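E3 SUMO-protein ligase SIZ2 (Saccharomyces cerevisiae, PDB 6U75) is a PIAS-family SUMO E3 ligase that may attach SUMO (Smt3) to septins and may take part in chromosome maintenance. Local coordinates at residues Val12-Ala17 against Cys134-Val139; Lys33-Lys38 against Thr114-Leu119; Ser39-Leu44 against Pro108-Pro113. One frame throughout, in Å; residues are numbered along the deposited sequence.

Interaction 1: residues Val12-Ala17 against Cys134-Val139; sequences VQIPDA and CFIVEV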
ATOM      1  N   VAL A  12      10.853  -4.432  15.781  1.00 30.34           N
ATOM      2  CA  VAL A  12      11.239  -3.780  17.026  1.00 33.49           C
ATOM      3  C   VAL A  12      11.259  -2.279  16.785  1.00 26.14           C
ATOM      4  O   VAL A  12      11.671  -1.811  15.721  1.00 29.67           O
ATOM      5  CB  VAL A  12      12.610  -4.294  17.529  1.00 27.81           C
ATOM      6  CG1 VAL A  12      13.655  -4.190  16.428  1.00 29.41           C
ATOM      7  CG2 VAL A  12      13.046  -3.516  18.760  1.00 23.04           C
ATOM      8  N   GLN A  13      10.801  -1.530  17.782  1.00 27.44           N
ATOM      9  CA  GLN A  13      10.898  -0.080  17.745  1.00 27.19           C
ATOM     10  C   GLN A  13      12.287   0.353  18.188  1.00 34.22           C
ATOM     11  O   GLN A  13      12.858  -0.213  19.124  1.00 42.64           O
ATOM     12  CB  GLN A  13       9.839   0.548  18.650  1.00 25.95           C
ATOM     13  CG  GLN A  13       9.799   2.065  18.596  1.00 32.92           C
ATOM     14  CD  GLN A  13       8.681   2.645  19.438  1.00 44.92           C
ATOM     15  OE1 GLN A  13       7.872   1.913  20.007  1.00 60.36           O
ATOM     16  NE2 GLN A  13       8.633   3.969  19.524  1.00 41.73           N
ATOM     17  N   ILE A  14      12.830   1.355  17.512  1.00 38.45           N
ATOM     18  CA  ILE A  14      14.147   1.880  17.876  1.00 35.00           C
ATOM     19  C   ILE A  14      13.981   2.854  19.040  1.00 37.36           C
ATOM     20  O   ILE A  14      13.188   3.803  18.931  1.00 41.25           O
ATOM     21  CB  ILE A  14      14.807   2.560  16.680  1.00 31.56           C
ATOM     22  CG1 ILE A  14      15.181   1.527  15.612  1.00 31.08           C
ATOM     23  CG2 ILE A  14      16.039   3.337  17.122  1.00 32.88           C
ATOM     24  CD1 ILE A  14      16.293   0.573  16.019  1.00 42.77           C
ATOM     25  N   PRO A  15      14.690   2.665  20.150  1.00 36.91           N
ATOM     26  CA  PRO A  15      14.552   3.593  21.275  1.00 44.33           C
ATOM     27  C   PRO A  15      15.275   4.904  21.017  1.00 48.25           C
ATOM     28  O   PRO A  15      16.264   4.969  20.285  1.00 54.03           O
ATOM     29  CB  PRO A  15      15.192   2.828  22.439  1.00 50.94           C
ATOM     30  CG  PRO A  15      16.219   1.974  21.788  1.00 36.86           C
ATOM     31  CD  PRO A  15      15.659   1.592  20.442  1.00 43.78           C
ATOM     32  N   ASP A  16      14.756   5.962  21.638  1.00 57.74           N
ATOM     33  CA  ASP A  16      15.326   7.302  21.533  1.00 46.31           C
ATOM     34  C   ASP A  16      15.293   7.832  20.105  1.00 41.69           C
ATOM     35  O   ASP A  16      16.070   8.726  19.754  1.00 44.20           O
ATOM     36  CB  ASP A  16      16.762   7.334  22.067  1.00 54.85           C
ATOM     37  CG  ASP A  16      16.881   6.733  23.455  1.00 68.02           C
ATOM     38  OD1 ASP A  16      15.891   6.786  24.217  1.00 62.23           O
ATOM     39  OD2 ASP A  16      17.964   6.207  23.784  1.00 81.36           O
ATOM     40  N   ALA A  17      14.406   7.293  19.266  1.00 49.89           N
ATOM     41  CA  ALA A  17      14.235   7.756  17.894  1.00 34.74           C
ATOM     42  C   ALA A  17      12.840   8.323  17.660  1.00 38.60           C
ATOM     43  O   ALA A  17      12.361   8.339  16.522  1.00 49.12           O
ATOM     44  CB  ALA A  17      14.518   6.624  16.904  1.00 54.09           C
ATOM     45  N   CYS A 134      10.727   5.483  14.481  1.00 39.93           N
ATOM     46  CA  CYS A 134      11.606   4.656  13.666  1.00 32.77           C
ATOM     47  C   CYS A 134      11.452   3.209  14.096  1.00 34.75           C
ATOM     48  O   CYS A 134      11.469   2.912  15.295  1.00 33.21           O
ATOM     49  CB  CYS A 134      13.069   5.093  13.794  1.00 42.18           C
ATOM     50  SG  CYS A 134      13.389   6.780  13.252  1.00 56.10           S
ATOM     51  N   PHE A 135      11.304   2.315  13.124  1.00 31.36           N
ATOM     52  CA  PHE A 135      11.108   0.903  13.411  1.00 25.87           C
ATOM     53  C   PHE A 135      11.967   0.062  12.484  1.00 26.17           C
ATOM     54  O   PHE A 135      12.130   0.392  11.308  1.00 32.07           O
ATOM     55  CB  PHE A 135       9.643   0.478  13.232  1.00 28.15           C
ATOM     56  CG  PHE A 135       8.709   1.041  14.262  1.00 31.02           C
ATOM     57  CD1 PHE A 135       8.274   2.352  14.180  1.00 26.81           C
ATOM     58  CD2 PHE A 135       8.248   0.251  15.302  1.00 25.77           C
ATOM     59  CE1 PHE A 135       7.408   2.869  15.124  1.00 37.43           C
ATOM     60  CE2 PHE A 135       7.382   0.761  16.247  1.00 25.09           C
ATOM     61  CZ  PHE A 135       6.962   2.071  16.158  1.00 30.35           C
ATOM     62  N   ILE A 136      12.498  -1.028  13.009  1.00 28.32           N
ATOM     63  CA  ILE A 136      12.969  -2.105  12.151  1.00 32.21           C
ATOM     64  C   ILE A 136      11.751  -2.898  11.702  1.00 27.05           C
ATOM     65  O   ILE A 136      10.853  -3.190  12.500  1.00 28.26           O
ATOM     66  CB  ILE A 136      13.997  -2.985  12.883  1.00 27.15           C
ATOM     67  CG1 ILE A 136      15.185  -2.124  13.318  1.00 28.11           C
ATOM     68  CG2 ILE A 136      14.459  -4.131  11.985  1.00 24.38           C
ATOM     69  CD1 ILE A 136      16.382  -2.905  13.808  1.00 43.83           C
ATOM     70  N   VAL A 137      11.696  -3.222  10.415  1.00 25.77           N
ATOM     71  CA  VAL A 137      10.517  -3.842   9.830  1.00 25.54           C
ATOM     72  C   VAL A 137      10.949  -4.889   8.818  1.00 25.14           C
ATOM     73  O   VAL A 137      11.985  -4.759   8.160  1.00 28.57           O
ATOM     74  CB  VAL A 137       9.594  -2.803   9.154  1.00 30.09           C
ATOM     75  CG1 VAL A 137       9.193  -1.715  10.139  1.00 27.07           C
ATOM     76  CG2 VAL A 137      10.276  -2.199   7.935  1.00 28.36           C
ATOM     77  N   GLU A 138      10.138  -5.933   8.699  1.00 26.80           N
ATOM     78  CA  GLU A 138      10.268  -6.898   7.616  1.00 32.71           C
ATOM     79  C   GLU A 138       9.390  -6.429   6.464  1.00 30.40           C
ATOM     80  O   GLU A 138       8.189  -6.205   6.649  1.00 30.25           O
ATOM     81  CB  GLU A 138       9.862  -8.297   8.074  1.00 44.04           C
ATOM     82  CG  GLU A 138      10.154  -9.385   7.053  1.00 33.89           C
ATOM     83  CD  GLU A 138       9.727 -10.760   7.527  1.00 36.13           C
ATOM     84  OE1 GLU A 138       9.053 -11.472   6.753  1.00 51.97           O
ATOM     85  OE2 GLU A 138      10.059 -11.124   8.674  1.00 44.14           O
ATOM     86  N   VAL A 139       9.992  -6.262   5.288  1.00 32.13           N
ATOM     87  CA  VAL A 139       9.291  -5.757   4.115  1.00 28.36           C
ATOM     88  C   VAL A 139       8.920  -6.926   3.217  1.00 29.75           C
ATOM     89  O   VAL A 139       9.599  -7.960   3.186  1.00 41.25           O
ATOM     90  CB  VAL A 139      10.138  -4.718   3.348  1.00 30.32           C
ATOM     91  CG1 VAL A 139      10.511  -3.556   4.258  1.00 33.39           C
ATOM     92  CG2 VAL A 139      11.383  -5.366   2.753  1.00 43.47           C
TER
HETATM   93  O   HOH W   1      11.097   5.130  17.700  1.00 37.20           O
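Gln13 lays its side chain across the ring of Phe135. The two residues form an antiparallel non-hydrogen-bonded pair, and their side chains leave the same face of the sheet. Gln13 CG sits over one ring face, offset toward the rim, in a CH-pi contact 4.0 Å from the Phe135 ring centroid. With CG anti to the backbone N (chi1 -176°) and the chain extended beyond it, Gln13 carries its amide out past the end of the ring. There Gln13 CD comes to 3.7 Å from Phe135 CZ. The amide and ring planes are 26° apart, so the amide is only moderately tilted from the ring. Phe135 sets its CG beside its own backbone N (chi1 -69°), which brings the ring toward Gln13. The ring of Phe3 packs edge-to-face on Phe135, and Val67 of a loop touches both partners.

This pairing belongs to the PINIT domain. Strand 130-139 runs antiparallel to strand 12-21 and also pairs with strand 50-58. Two backbone bonds join the segments: Ile136 N to Val12 O at 2.9 Å, and Ile14 N to Cys134 O at 3.0 Å, the latter nearly straight.

On the face that carries Val12 and Ile136, the contact is between apolar side chains. These two lie side by side and point the same way, with Val12 CG1 3.8 Å from Ile136 CB. Ile14 crosses toward them and puts its CD1 4.0 Å from Ile136 CG1. Asn40, Leu43 and Leu44 of helix 38-46 cover this group.

A type II turn from Ile14 to Ala17 interrupts the strand, and Ala17 CB then rests 3.8 Å from Cys134 CB. A water lies 2.8 Å from Ile14 O, to which it can donate, and accepts from Gln13 NE2 and Cys134 N.

Interaction 2: residues Lys33-Lys38 against Thr114-Leu119; sequences KFKVSK and TEMNHL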
ATOM      1  N   LYS A  33      18.862  13.327  17.092  1.00 42.00           N
ATOM      2  CA  LYS A  33      20.034  12.483  17.275  1.00 49.59           C
ATOM      3  C   LYS A  33      19.593  11.136  17.828  1.00 50.04           C
ATOM      4  O   LYS A  33      18.767  11.074  18.745  1.00 46.38           O
ATOM      5  CB  LYS A  33      21.043  13.121  18.232  1.00 52.09           C
ATOM      6  CG  LYS A  33      21.122  14.640  18.177  1.00 66.33           C
ATOM      7  CD  LYS A  33      22.367  15.168  18.892  1.00 61.95           C
ATOM      8  CE  LYS A  33      22.387  14.821  20.379  1.00 53.52           C
ATOM      9  NZ  LYS A  33      21.316  15.513  21.149  1.00 63.70           N
ATOM     10  N   PHE A  34      20.137  10.057  17.270  1.00 45.85           N
ATOM     11  CA  PHE A  34      19.929   8.753  17.885  1.00 40.58           C
ATOM     12  C   PHE A  34      20.977   7.774  17.379  1.00 38.97           C
ATOM     13  O   PHE A  34      21.573   7.959  16.315  1.00 37.20           O
ATOM     14  CB  PHE A  34      18.515   8.216  17.624  1.00 35.00           C
ATOM     15  CG  PHE A  34      18.220   7.937  16.181  1.00 42.46           C
ATOM     16  CD1 PHE A  34      18.522   6.706  15.623  1.00 39.01           C
ATOM     17  CD2 PHE A  34      17.619   8.899  15.385  1.00 46.17           C
ATOM     18  CE1 PHE A  34      18.243   6.443  14.296  1.00 33.25           C
ATOM     19  CE2 PHE A  34      17.337   8.643  14.058  1.00 44.39           C
ATOM     20  CZ  PHE A  34      17.649   7.413  13.512  1.00 46.06           C
ATOM     21  N   LYS A  35      21.198   6.734  18.178  1.00 37.37           N
ATOM     22  CA  LYS A  35      22.114   5.653  17.855  1.00 36.36           C
ATOM     23  C   LYS A  35      21.326   4.376  17.611  1.00 25.83           C
ATOM     24  O   LYS A  35      20.227   4.193  18.143  1.00 31.15           O
ATOM     25  CB  LYS A  35      23.124   5.433  18.987  1.00 41.32           C
ATOM     26  CG  LYS A  35      23.914   6.679  19.359  1.00 49.73           C
ATOM     27  CD  LYS A  35      24.698   6.499  20.653  1.00 46.23           C
ATOM     28  CE  LYS A  35      26.025   5.793  20.425  1.00 50.25           C
ATOM     29  NZ  LYS A  35      26.976   6.634  19.646  1.00 49.29           N
ATOM     30  N   VAL A  36      21.894   3.494  16.796  1.00 26.55           N
ATOM     31  CA  VAL A  36      21.324   2.181  16.523  1.00 25.70           C
ATOM     32  C   VAL A  36      22.306   1.152  17.062  1.00 31.38           C
ATOM     33  O   VAL A  36      23.396   0.970  16.504  1.00 33.79           O
ATOM     34  CB  VAL A  36      21.050   1.966  15.030  1.00 38.25           C
ATOM     35  CG1 VAL A  36      20.569   0.544  14.778  1.00 37.05           C
ATOM     36  CG2 VAL A  36      20.023   2.976  14.536  1.00 27.41           C
ATOM     37  N   SER A  37      21.921   0.480  18.147  1.00 42.61           N
ATOM     38  CA  SER A  37      22.795  -0.460  18.837  1.00 27.23           C
ATOM     39  C   SER A  37      23.424  -1.462  17.880  1.00 37.06           C
ATOM     40  O   SER A  37      22.923  -1.677  16.771  1.00 34.71           O
ATOM     41  CB  SER A  37      22.015  -1.207  19.918  1.00 31.07           C
ATOM     42  OG  SER A  37      21.029  -2.046  19.339  1.00 39.38           O
ATOM     43  N   LYS A  38      24.526  -2.082  18.307  1.00 43.33           N
ATOM     44  CA  LYS A  38      25.157  -3.116  17.495  1.00 45.07           C
ATOM     45  C   LYS A  38      24.274  -4.352  17.388  1.00 43.67           C
ATOM     46  O   LYS A  38      24.329  -5.066  16.380  1.00 43.29           O
ATOM     47  CB  LYS A  38      26.520  -3.477  18.085  1.00 48.97           C
ATOM     48  CG  LYS A  38      27.486  -4.112  17.096  1.00 54.40           C
ATOM     49  CD  LYS A  38      27.464  -5.627  17.175  1.00 60.57           C
ATOM     50  CE  LYS A  38      28.457  -6.240  16.198  1.00 58.88           C
ATOM     51  NZ  LYS A  38      28.470  -7.728  16.265  1.00 73.69           N
ATOM     52  N   THR A 114      28.819   2.706  16.864  1.00 57.35           N
ATOM     53  CA  THR A 114      29.516   3.560  17.818  1.00 58.67           C
ATOM     54  C   THR A 114      29.319   5.043  17.528  1.00 57.03           C
ATOM     55  O   THR A 114      29.538   5.867  18.421  1.00 60.20           O
ATOM     56  CB  THR A 114      31.011   3.238  17.821  1.00 54.91           C
ATOM     57  OG1 THR A 114      31.564   3.509  16.526  1.00 60.79           O
ATOM     58  CG2 THR A 114      31.242   1.776  18.174  1.00 50.81           C
ATOM     59  N   GLU A 115      28.914   5.398  16.314  1.00 54.38           N
ATOM     60  CA  GLU A 115      28.749   6.788  15.923  1.00 54.21           C
ATOM     61  C   GLU A 115      27.284   7.201  16.018  1.00 40.82           C
ATOM     62  O   GLU A 115      26.385   6.379  16.201  1.00 50.00           O
ATOM     63  CB  GLU A 115      29.285   7.010  14.505  1.00 59.57           C
ATOM     64  CG  GLU A 115      30.794   6.846  14.394  1.00 59.46           C
ATOM     65  CD  GLU A 115      31.305   7.063  12.984  1.00 87.40           C
ATOM     66  OE1 GLU A 115      30.472   7.221  12.067  1.00 95.02           O
ATOM     67  OE2 GLU A 115      32.539   7.077  12.794  1.00 90.66           O
ATOM     68  N   MET A 116      27.056   8.505  15.886  1.00 55.69           N
ATOM     69  CA  MET A 116      25.742   9.102  16.076  1.00 51.16           C
ATOM     70  C   MET A 116      25.052   9.298  14.733  1.00 51.94           C
ATOM     71  O   MET A 116      25.692   9.666  13.743  1.00 58.34           O
ATOM     72  CB  MET A 116      25.866  10.450  16.792  1.00 56.51           C
ATOM     73  CG  MET A 116      24.595  10.900  17.485  1.00 54.14           C
ATOM     74  SD  MET A 116      24.290   9.957  18.989  1.00 61.89           S
ATOM     75  CE  MET A 116      22.627  10.474  19.385  1.00 41.88           C
ATOM     76  N   ASN A 117      23.743   9.055  14.704  1.00 49.18           N
ATOM     77  CA  ASN A 117      22.934   9.299  13.517  1.00 42.17           C
ATOM     78  C   ASN A 117      22.137  10.583  13.706  1.00 43.91           C
ATOM     79  O   ASN A 117      21.454  10.755  14.725  1.00 44.86           O
ATOM     80  CB  ASN A 117      21.989   8.131  13.232  1.00 38.35           C
ATOM     81  CG  ASN A 117      22.729   6.848  12.912  1.00 39.97           C
ATOM     82  OD1 ASN A 117      23.238   6.671  11.807  1.00 41.28           O
ATOM     83  ND2 ASN A 117      22.787   5.941  13.881  1.00 44.40           N
ATOM     84  N   HIS A 118      22.229  11.475  12.722  1.00 57.12           N
ATOM     85  CA  HIS A 118      21.534  12.754  12.726  1.00 44.19           C
ATOM     86  C   HIS A 118      20.485  12.757  11.624  1.00 39.65           C
ATOM     87  O   HIS A 118      20.789  12.434  10.472  1.00 49.26           O
ATOM     88  CB  HIS A 118      22.512  13.913  12.519  1.00 37.41           C
ATOM     89  CG  HIS A 118      23.633  13.947  13.511  1.00 44.20           C
ATOM     90  ND1 HIS A 118      23.513  14.538  14.751  1.00 46.10           N
ATOM     91  CD2 HIS A 118      24.897  13.468  13.444  1.00 45.63           C
ATOM     92  CE1 HIS A 118      24.654  14.418  15.406  1.00 54.40           C
ATOM     93  NE2 HIS A 118      25.510  13.772  14.635  1.00 51.24           N
ATOM     94  N   LEU A 119      19.256  13.123  11.980  1.00 45.90           N
ATOM     95  CA  LEU A 119      18.149  13.230  11.036  1.00 39.56           C
ATOM     96  C   LEU A 119      17.587  14.643  11.135  1.00 38.50           C
ATOM     97  O   LEU A 119      17.036  15.026  12.172  1.00 42.31           O
ATOM     98  CB  LEU A 119      17.070  12.188  11.330  1.00 33.41           C
ATOM     99  CG  LEU A 119      15.812  12.262  10.459  1.00 29.38           C
ATOM    100  CD1 LEU A 119      16.141  11.959   9.007  1.00 32.80           C
ATOM    101  CD2 LEU A 119      14.744  11.311  10.974  1.00 39.84           C
TER
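Phe34 and Asn117 are a hydrogen-bonded pair where antiparallel strands 28-34 and 117-123 of the PINIT domain meet. Strand 28-34 is one of the two outer strands of a four-stranded sheet. Phe34 N donates to Asn117 O at 2.9 Å, in the carbonyl plane. Asn117 N returns a bond to Phe34 O, also at 2.9 Å, with the donor tilted 27° from the carbonyl plane of Phe34.

Phe34 O takes a second, weak bond from Asn117 ND2 at 3.4 Å. Asn117 can reach it because its CG sits beside its own backbone N (chi1 -64°). The other end of this buried amide is also used: Asn117 OD1 accepts from Asn83 ND2 and Lys111 N. Asn117 O has a further CA-H...O contact with Lys33 CA.

Beyond the paired residues, Lys35 bends at its last two torsions and gives NZ to Thr114 O at 2.9 Å. The nitrogen stands well above the carbonyl plane, 69° out of it, and so is not on a lone pair. The chain of Lys35 crosses Met116 at about a right angle, with CG against SD. Met116 CE continues over Lys33 CB.

Ser37 is the N-cap of the helix that follows, with OG bonded to Asn40 N. On the sheet face that carries Phe34 and Asn117, Asn117 CB lies over one face of the Phe34 ring, 4.2 Å from Phe34 CE1.

Interaction 3: residues Ser39-Leu44 against Pro108-Pro113; sequences SNHDLL and PYLKVP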
ATOM      1  N   SER A  39      23.451  -4.618  18.407  1.00 31.49           N
ATOM      2  CA  SER A  39      22.523  -5.741  18.326  1.00 42.82           C
ATOM      3  C   SER A  39      21.486  -5.520  17.232  1.00 39.94           C
ATOM      4  O   SER A  39      21.145  -6.450  16.492  1.00 35.70           O
ATOM      5  CB  SER A  39      21.840  -5.957  19.677  1.00 49.99           C
ATOM      6  OG  SER A  39      22.713  -6.594  20.594  1.00 56.58           O
ATOM      7  N   ASN A  40      20.976  -4.294  17.105  1.00 36.19           N
ATOM      8  CA  ASN A  40      20.025  -4.007  16.037  1.00 34.32           C
ATOM      9  C   ASN A  40      20.694  -4.043  14.666  1.00 27.91           C
ATOM     10  O   ASN A  40      20.060  -4.431  13.679  1.00 37.91           O
ATOM     11  CB  ASN A  40      19.358  -2.654  16.284  1.00 36.68           C
ATOM     12  CG  ASN A  40      18.351  -2.705  17.421  1.00 26.88           C
ATOM     13  OD1 ASN A  40      17.617  -3.681  17.572  1.00 30.82           O
ATOM     14  ND2 ASN A  40      18.314  -1.652  18.227  1.00 38.06           N
ATOM     15  N   HIS A  41      21.970  -3.665  14.583  1.00 31.28           N
ATOM     16  CA  HIS A  41      22.709  -3.848  13.336  1.00 35.85           C
ATOM     17  C   HIS A  41      22.821  -5.328  12.984  1.00 35.56           C
ATOM     18  O   HIS A  41      22.616  -5.725  11.830  1.00 42.54           O
ATOM     19  CB  HIS A  41      24.096  -3.218  13.451  1.00 34.89           C
ATOM     20  CG  HIS A  41      24.142  -1.779  13.041  1.00 41.49           C
ATOM     21  ND1 HIS A  41      24.521  -1.380  11.777  1.00 47.68           N
ATOM     22  CD2 HIS A  41      23.858  -0.646  13.725  1.00 31.73           C
ATOM     23  CE1 HIS A  41      24.469  -0.062  11.701  1.00 37.79           C
ATOM     24  NE2 HIS A  41      24.071   0.407  12.869  1.00 36.93           N
ATOM     25  N   ASP A  42      23.156  -6.161  13.972  1.00 38.78           N
ATOM     26  CA  ASP A  42      23.226  -7.598  13.733  1.00 41.69           C
ATOM     27  C   ASP A  42      21.871  -8.144  13.306  1.00 40.68           C
ATOM     28  O   ASP A  42      21.791  -9.051  12.471  1.00 44.63           O
ATOM     29  CB  ASP A  42      23.716  -8.321  14.988  1.00 37.40           C
ATOM     30  CG  ASP A  42      25.135  -7.944  15.363  1.00 40.28           C
ATOM     31  OD1 ASP A  42      25.894  -7.508  14.474  1.00 57.55           O
ATOM     32  OD2 ASP A  42      25.493  -8.090  16.550  1.00 40.62           O
ATOM     33  N   LEU A  43      20.792  -7.607  13.874  1.00 33.55           N
ATOM     34  CA  LEU A  43      19.458  -8.047  13.482  1.00 33.47           C
ATOM     35  C   LEU A  43      19.158  -7.663  12.037  1.00 44.07           C
ATOM     36  O   LEU A  43      18.632  -8.478  11.270  1.00 39.06           O
ATOM     37  CB  LEU A  43      18.417  -7.455  14.429  1.00 28.54           C
ATOM     38  CG  LEU A  43      16.969  -7.875  14.178  1.00 53.41           C
ATOM     39  CD1 LEU A  43      16.806  -9.377  14.359  1.00 38.75           C
ATOM     40  CD2 LEU A  43      16.032  -7.112  15.100  1.00 41.12           C
ATOM     41  N   LEU A  44      19.480  -6.426  11.650  1.00 38.52           N
ATOM     42  CA  LEU A  44      19.324  -6.026  10.254  1.00 31.36           C
ATOM     43  C   LEU A  44      20.116  -6.942   9.331  1.00 34.00           C
ATOM     44  O   LEU A  44      19.650  -7.296   8.243  1.00 57.09           O
ATOM     45  CB  LEU A  44      19.771  -4.576  10.066  1.00 30.38           C
ATOM     46  CG  LEU A  44      18.772  -3.491  10.465  1.00 41.23           C
ATOM     47  CD1 LEU A  44      19.469  -2.147  10.528  1.00 27.90           C
ATOM     48  CD2 LEU A  44      17.614  -3.448   9.481  1.00 28.48           C
ATOM     49  N   PRO A 108      20.307   2.196   4.066  1.00 51.96           N
ATOM     50  CA  PRO A 108      21.610   2.305   3.389  1.00 51.07           C
ATOM     51  C   PRO A 108      22.475   3.449   3.888  1.00 45.87           C
ATOM     52  O   PRO A 108      23.694   3.413   3.679  1.00 44.63           O
ATOM     53  CB  PRO A 108      21.226   2.501   1.918  1.00 42.49           C
ATOM     54  CG  PRO A 108      19.885   3.131   1.965  1.00 46.07           C
ATOM     55  CD  PRO A 108      19.192   2.562   3.173  1.00 49.00           C
ATOM     56  N   TYR A 109      21.896   4.458   4.539  1.00 41.71           N
ATOM     57  CA  TYR A 109      22.640   5.630   4.979  1.00 42.03           C
ATOM     58  C   TYR A 109      22.959   5.592   6.469  1.00 39.65           C
ATOM     59  O   TYR A 109      23.328   6.621   7.045  1.00 45.23           O
ATOM     60  CB  TYR A 109      21.858   6.896   4.630  1.00 38.05           C
ATOM     61  CG  TYR A 109      21.224   6.838   3.258  1.00 42.61           C
ATOM     62  CD1 TYR A 109      22.005   6.838   2.109  1.00 53.24           C
ATOM     63  CD2 TYR A 109      19.845   6.774   3.110  1.00 42.99           C
ATOM     64  CE1 TYR A 109      21.431   6.779   0.853  1.00 52.39           C
ATOM     65  CE2 TYR A 109      19.261   6.715   1.858  1.00 51.40           C
ATOM     66  CZ  TYR A 109      20.059   6.717   0.734  1.00 55.21           C
ATOM     67  OH  TYR A 109      19.480   6.660  -0.512  1.00 71.83           O
ATOM     68  N   LEU A 110      22.834   4.428   7.100  1.00 44.14           N
ATOM     69  CA  LEU A 110      23.124   4.292   8.519  1.00 37.66           C
ATOM     70  C   LEU A 110      24.627   4.267   8.766  1.00 32.12           C
ATOM     71  O   LEU A 110      25.405   3.757   7.955  1.00 48.41           O
ATOM     72  CB  LEU A 110      22.499   3.012   9.076  1.00 39.91           C
ATOM     73  CG  LEU A 110      21.301   3.162  10.016  1.00 47.59           C
ATOM     74  CD1 LEU A 110      20.791   1.790  10.425  1.00 32.94           C
ATOM     75  CD2 LEU A 110      21.663   3.984  11.244  1.00 50.50           C
ATOM     76  N   LYS A 111      25.029   4.819   9.906  1.00 36.27           N
ATOM     77  CA  LYS A 111      26.415   4.801  10.344  1.00 51.54           C
ATOM     78  C   LYS A 111      26.645   3.645  11.312  1.00 47.14           C
ATOM     79  O   LYS A 111      25.707   3.037  11.833  1.00 43.85           O
ATOM     80  CB  LYS A 111      26.790   6.135  11.001  1.00 43.26           C
ATOM     81  CG  LYS A 111      26.631   7.346  10.089  1.00 60.52           C
ATOM     82  CD  LYS A 111      27.580   7.287   8.894  1.00 71.02           C
ATOM     83  CE  LYS A 111      26.879   7.665   7.597  1.00 60.30           C
ATOM     84  NZ  LYS A 111      27.625   7.183   6.403  1.00 66.61           N
ATOM     85  N   VAL A 112      27.919   3.341  11.545  1.00 38.26           N
ATOM     86  CA  VAL A 112      28.301   2.250  12.438  1.00 51.28           C
ATOM     87  C   VAL A 112      27.688   2.496  13.812  1.00 48.64           C
ATOM     88  O   VAL A 112      27.337   3.638  14.139  1.00 53.85           O
ATOM     89  CB  VAL A 112      29.829   2.104  12.527  1.00 53.47           C
ATOM     90  CG1 VAL A 112      30.384   1.544  11.223  1.00 49.81           C
ATOM     91  CG2 VAL A 112      30.484   3.437  12.862  1.00 64.11           C
ATOM     92  N   PRO A 113      27.543   1.464  14.648  1.00 50.27           N
ATOM     93  CA  PRO A 113      26.821   1.649  15.917  1.00 29.73           C
ATOM     94  C   PRO A 113      27.486   2.633  16.861  1.00 48.74           C
ATOM     95  O   PRO A 113      26.786   3.332  17.604  1.00 59.91           O
ATOM     96  CB  PRO A 113      26.789   0.234  16.516  1.00 43.79           C
ATOM     97  CG  PRO A 113      27.115  -0.691  15.387  1.00 38.05           C
ATOM     98  CD  PRO A 113      28.002   0.076  14.468  1.00 43.54           C
TER
HETATM   99  O   HOH W   2      24.187   3.227  13.694  1.00 33.39           O
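His41 and Pro113 mark where segment 39-44 of helix 38-46 comes nearest the loop segment 108-113, with CA of His41 7.3 Å from CA of Pro113. The segment 39-44 is regular helix. The loop has no regular structure and is extended at Lys111 and Val112. The backbones draw apart toward the other end, where CA of Leu44 and CA of Pro108 are 11.0 Å apart. Side chains therefore span the gap, and the buried area is modest.

His41 does most of the work. Its chi2 of -96° turns the imidazole so that one face meets Pro113. Pro113 CG lies over that face, offset toward the rim, in a CH-pi contact 4.0 Å from the His41 ring centroid. The nearest ring atom is His41 CD2, 3.7 Å from Pro113 CG. At the ring edge, a water lies in the ring plane, 2.9 Å from His41 NE2, and Lys111 O is also near that edge. The water sits beside Lys111 O as well, but at a separation too short to be trusted. With an alanine here, Pro113 would probably lose the flat surface it rests on, and the water its nitrogen partner.

Leu110 also reaches His41, obliquely to the ring: Leu110 CD1 is 4.3 Å from His41 CE1. Leu44 crosses Leu110 at about a right angle, and Leu44 CD1 meets Leu110 CD1 at 4.2 Å. With CG beside the backbone N (chi1 -80°) and an extended chi2, Leu44 points CD1 at the loop. Val36 touches both His41 and Leu110, and Leu52 of strand 50-58 also packs on Leu110. On the loop, Tyr109 O accepts from Asn83 ND2.

This is helix-to-loop packing inside the PINIT domain: helix 38-46 holds against the connection between strands 104-105 and 117-123, far from the zinc site.

All three contacts lie in the PINIT domain, on one side of the chain's centre and away from the zinc site of the SP-RING. Their centres are 9 to 13 Å apart, interactions 2 and 3 being the closest. They are nested along the chain: interaction 3 lies inside the loop closed by interaction 2, which lies inside that closed by interaction 1. Interaction 1 lies within the five-stranded sheet and interaction 2 within the four-stranded one. Helix 38-46 follows strand 28-34 directly and packs on the sheet of interaction 1. Val36 O touches His41 CD2 and Pro113 CB. Asp16 and Ala17 touch Phe34. The helix and both sheets thus touch one another within the PINIT domain.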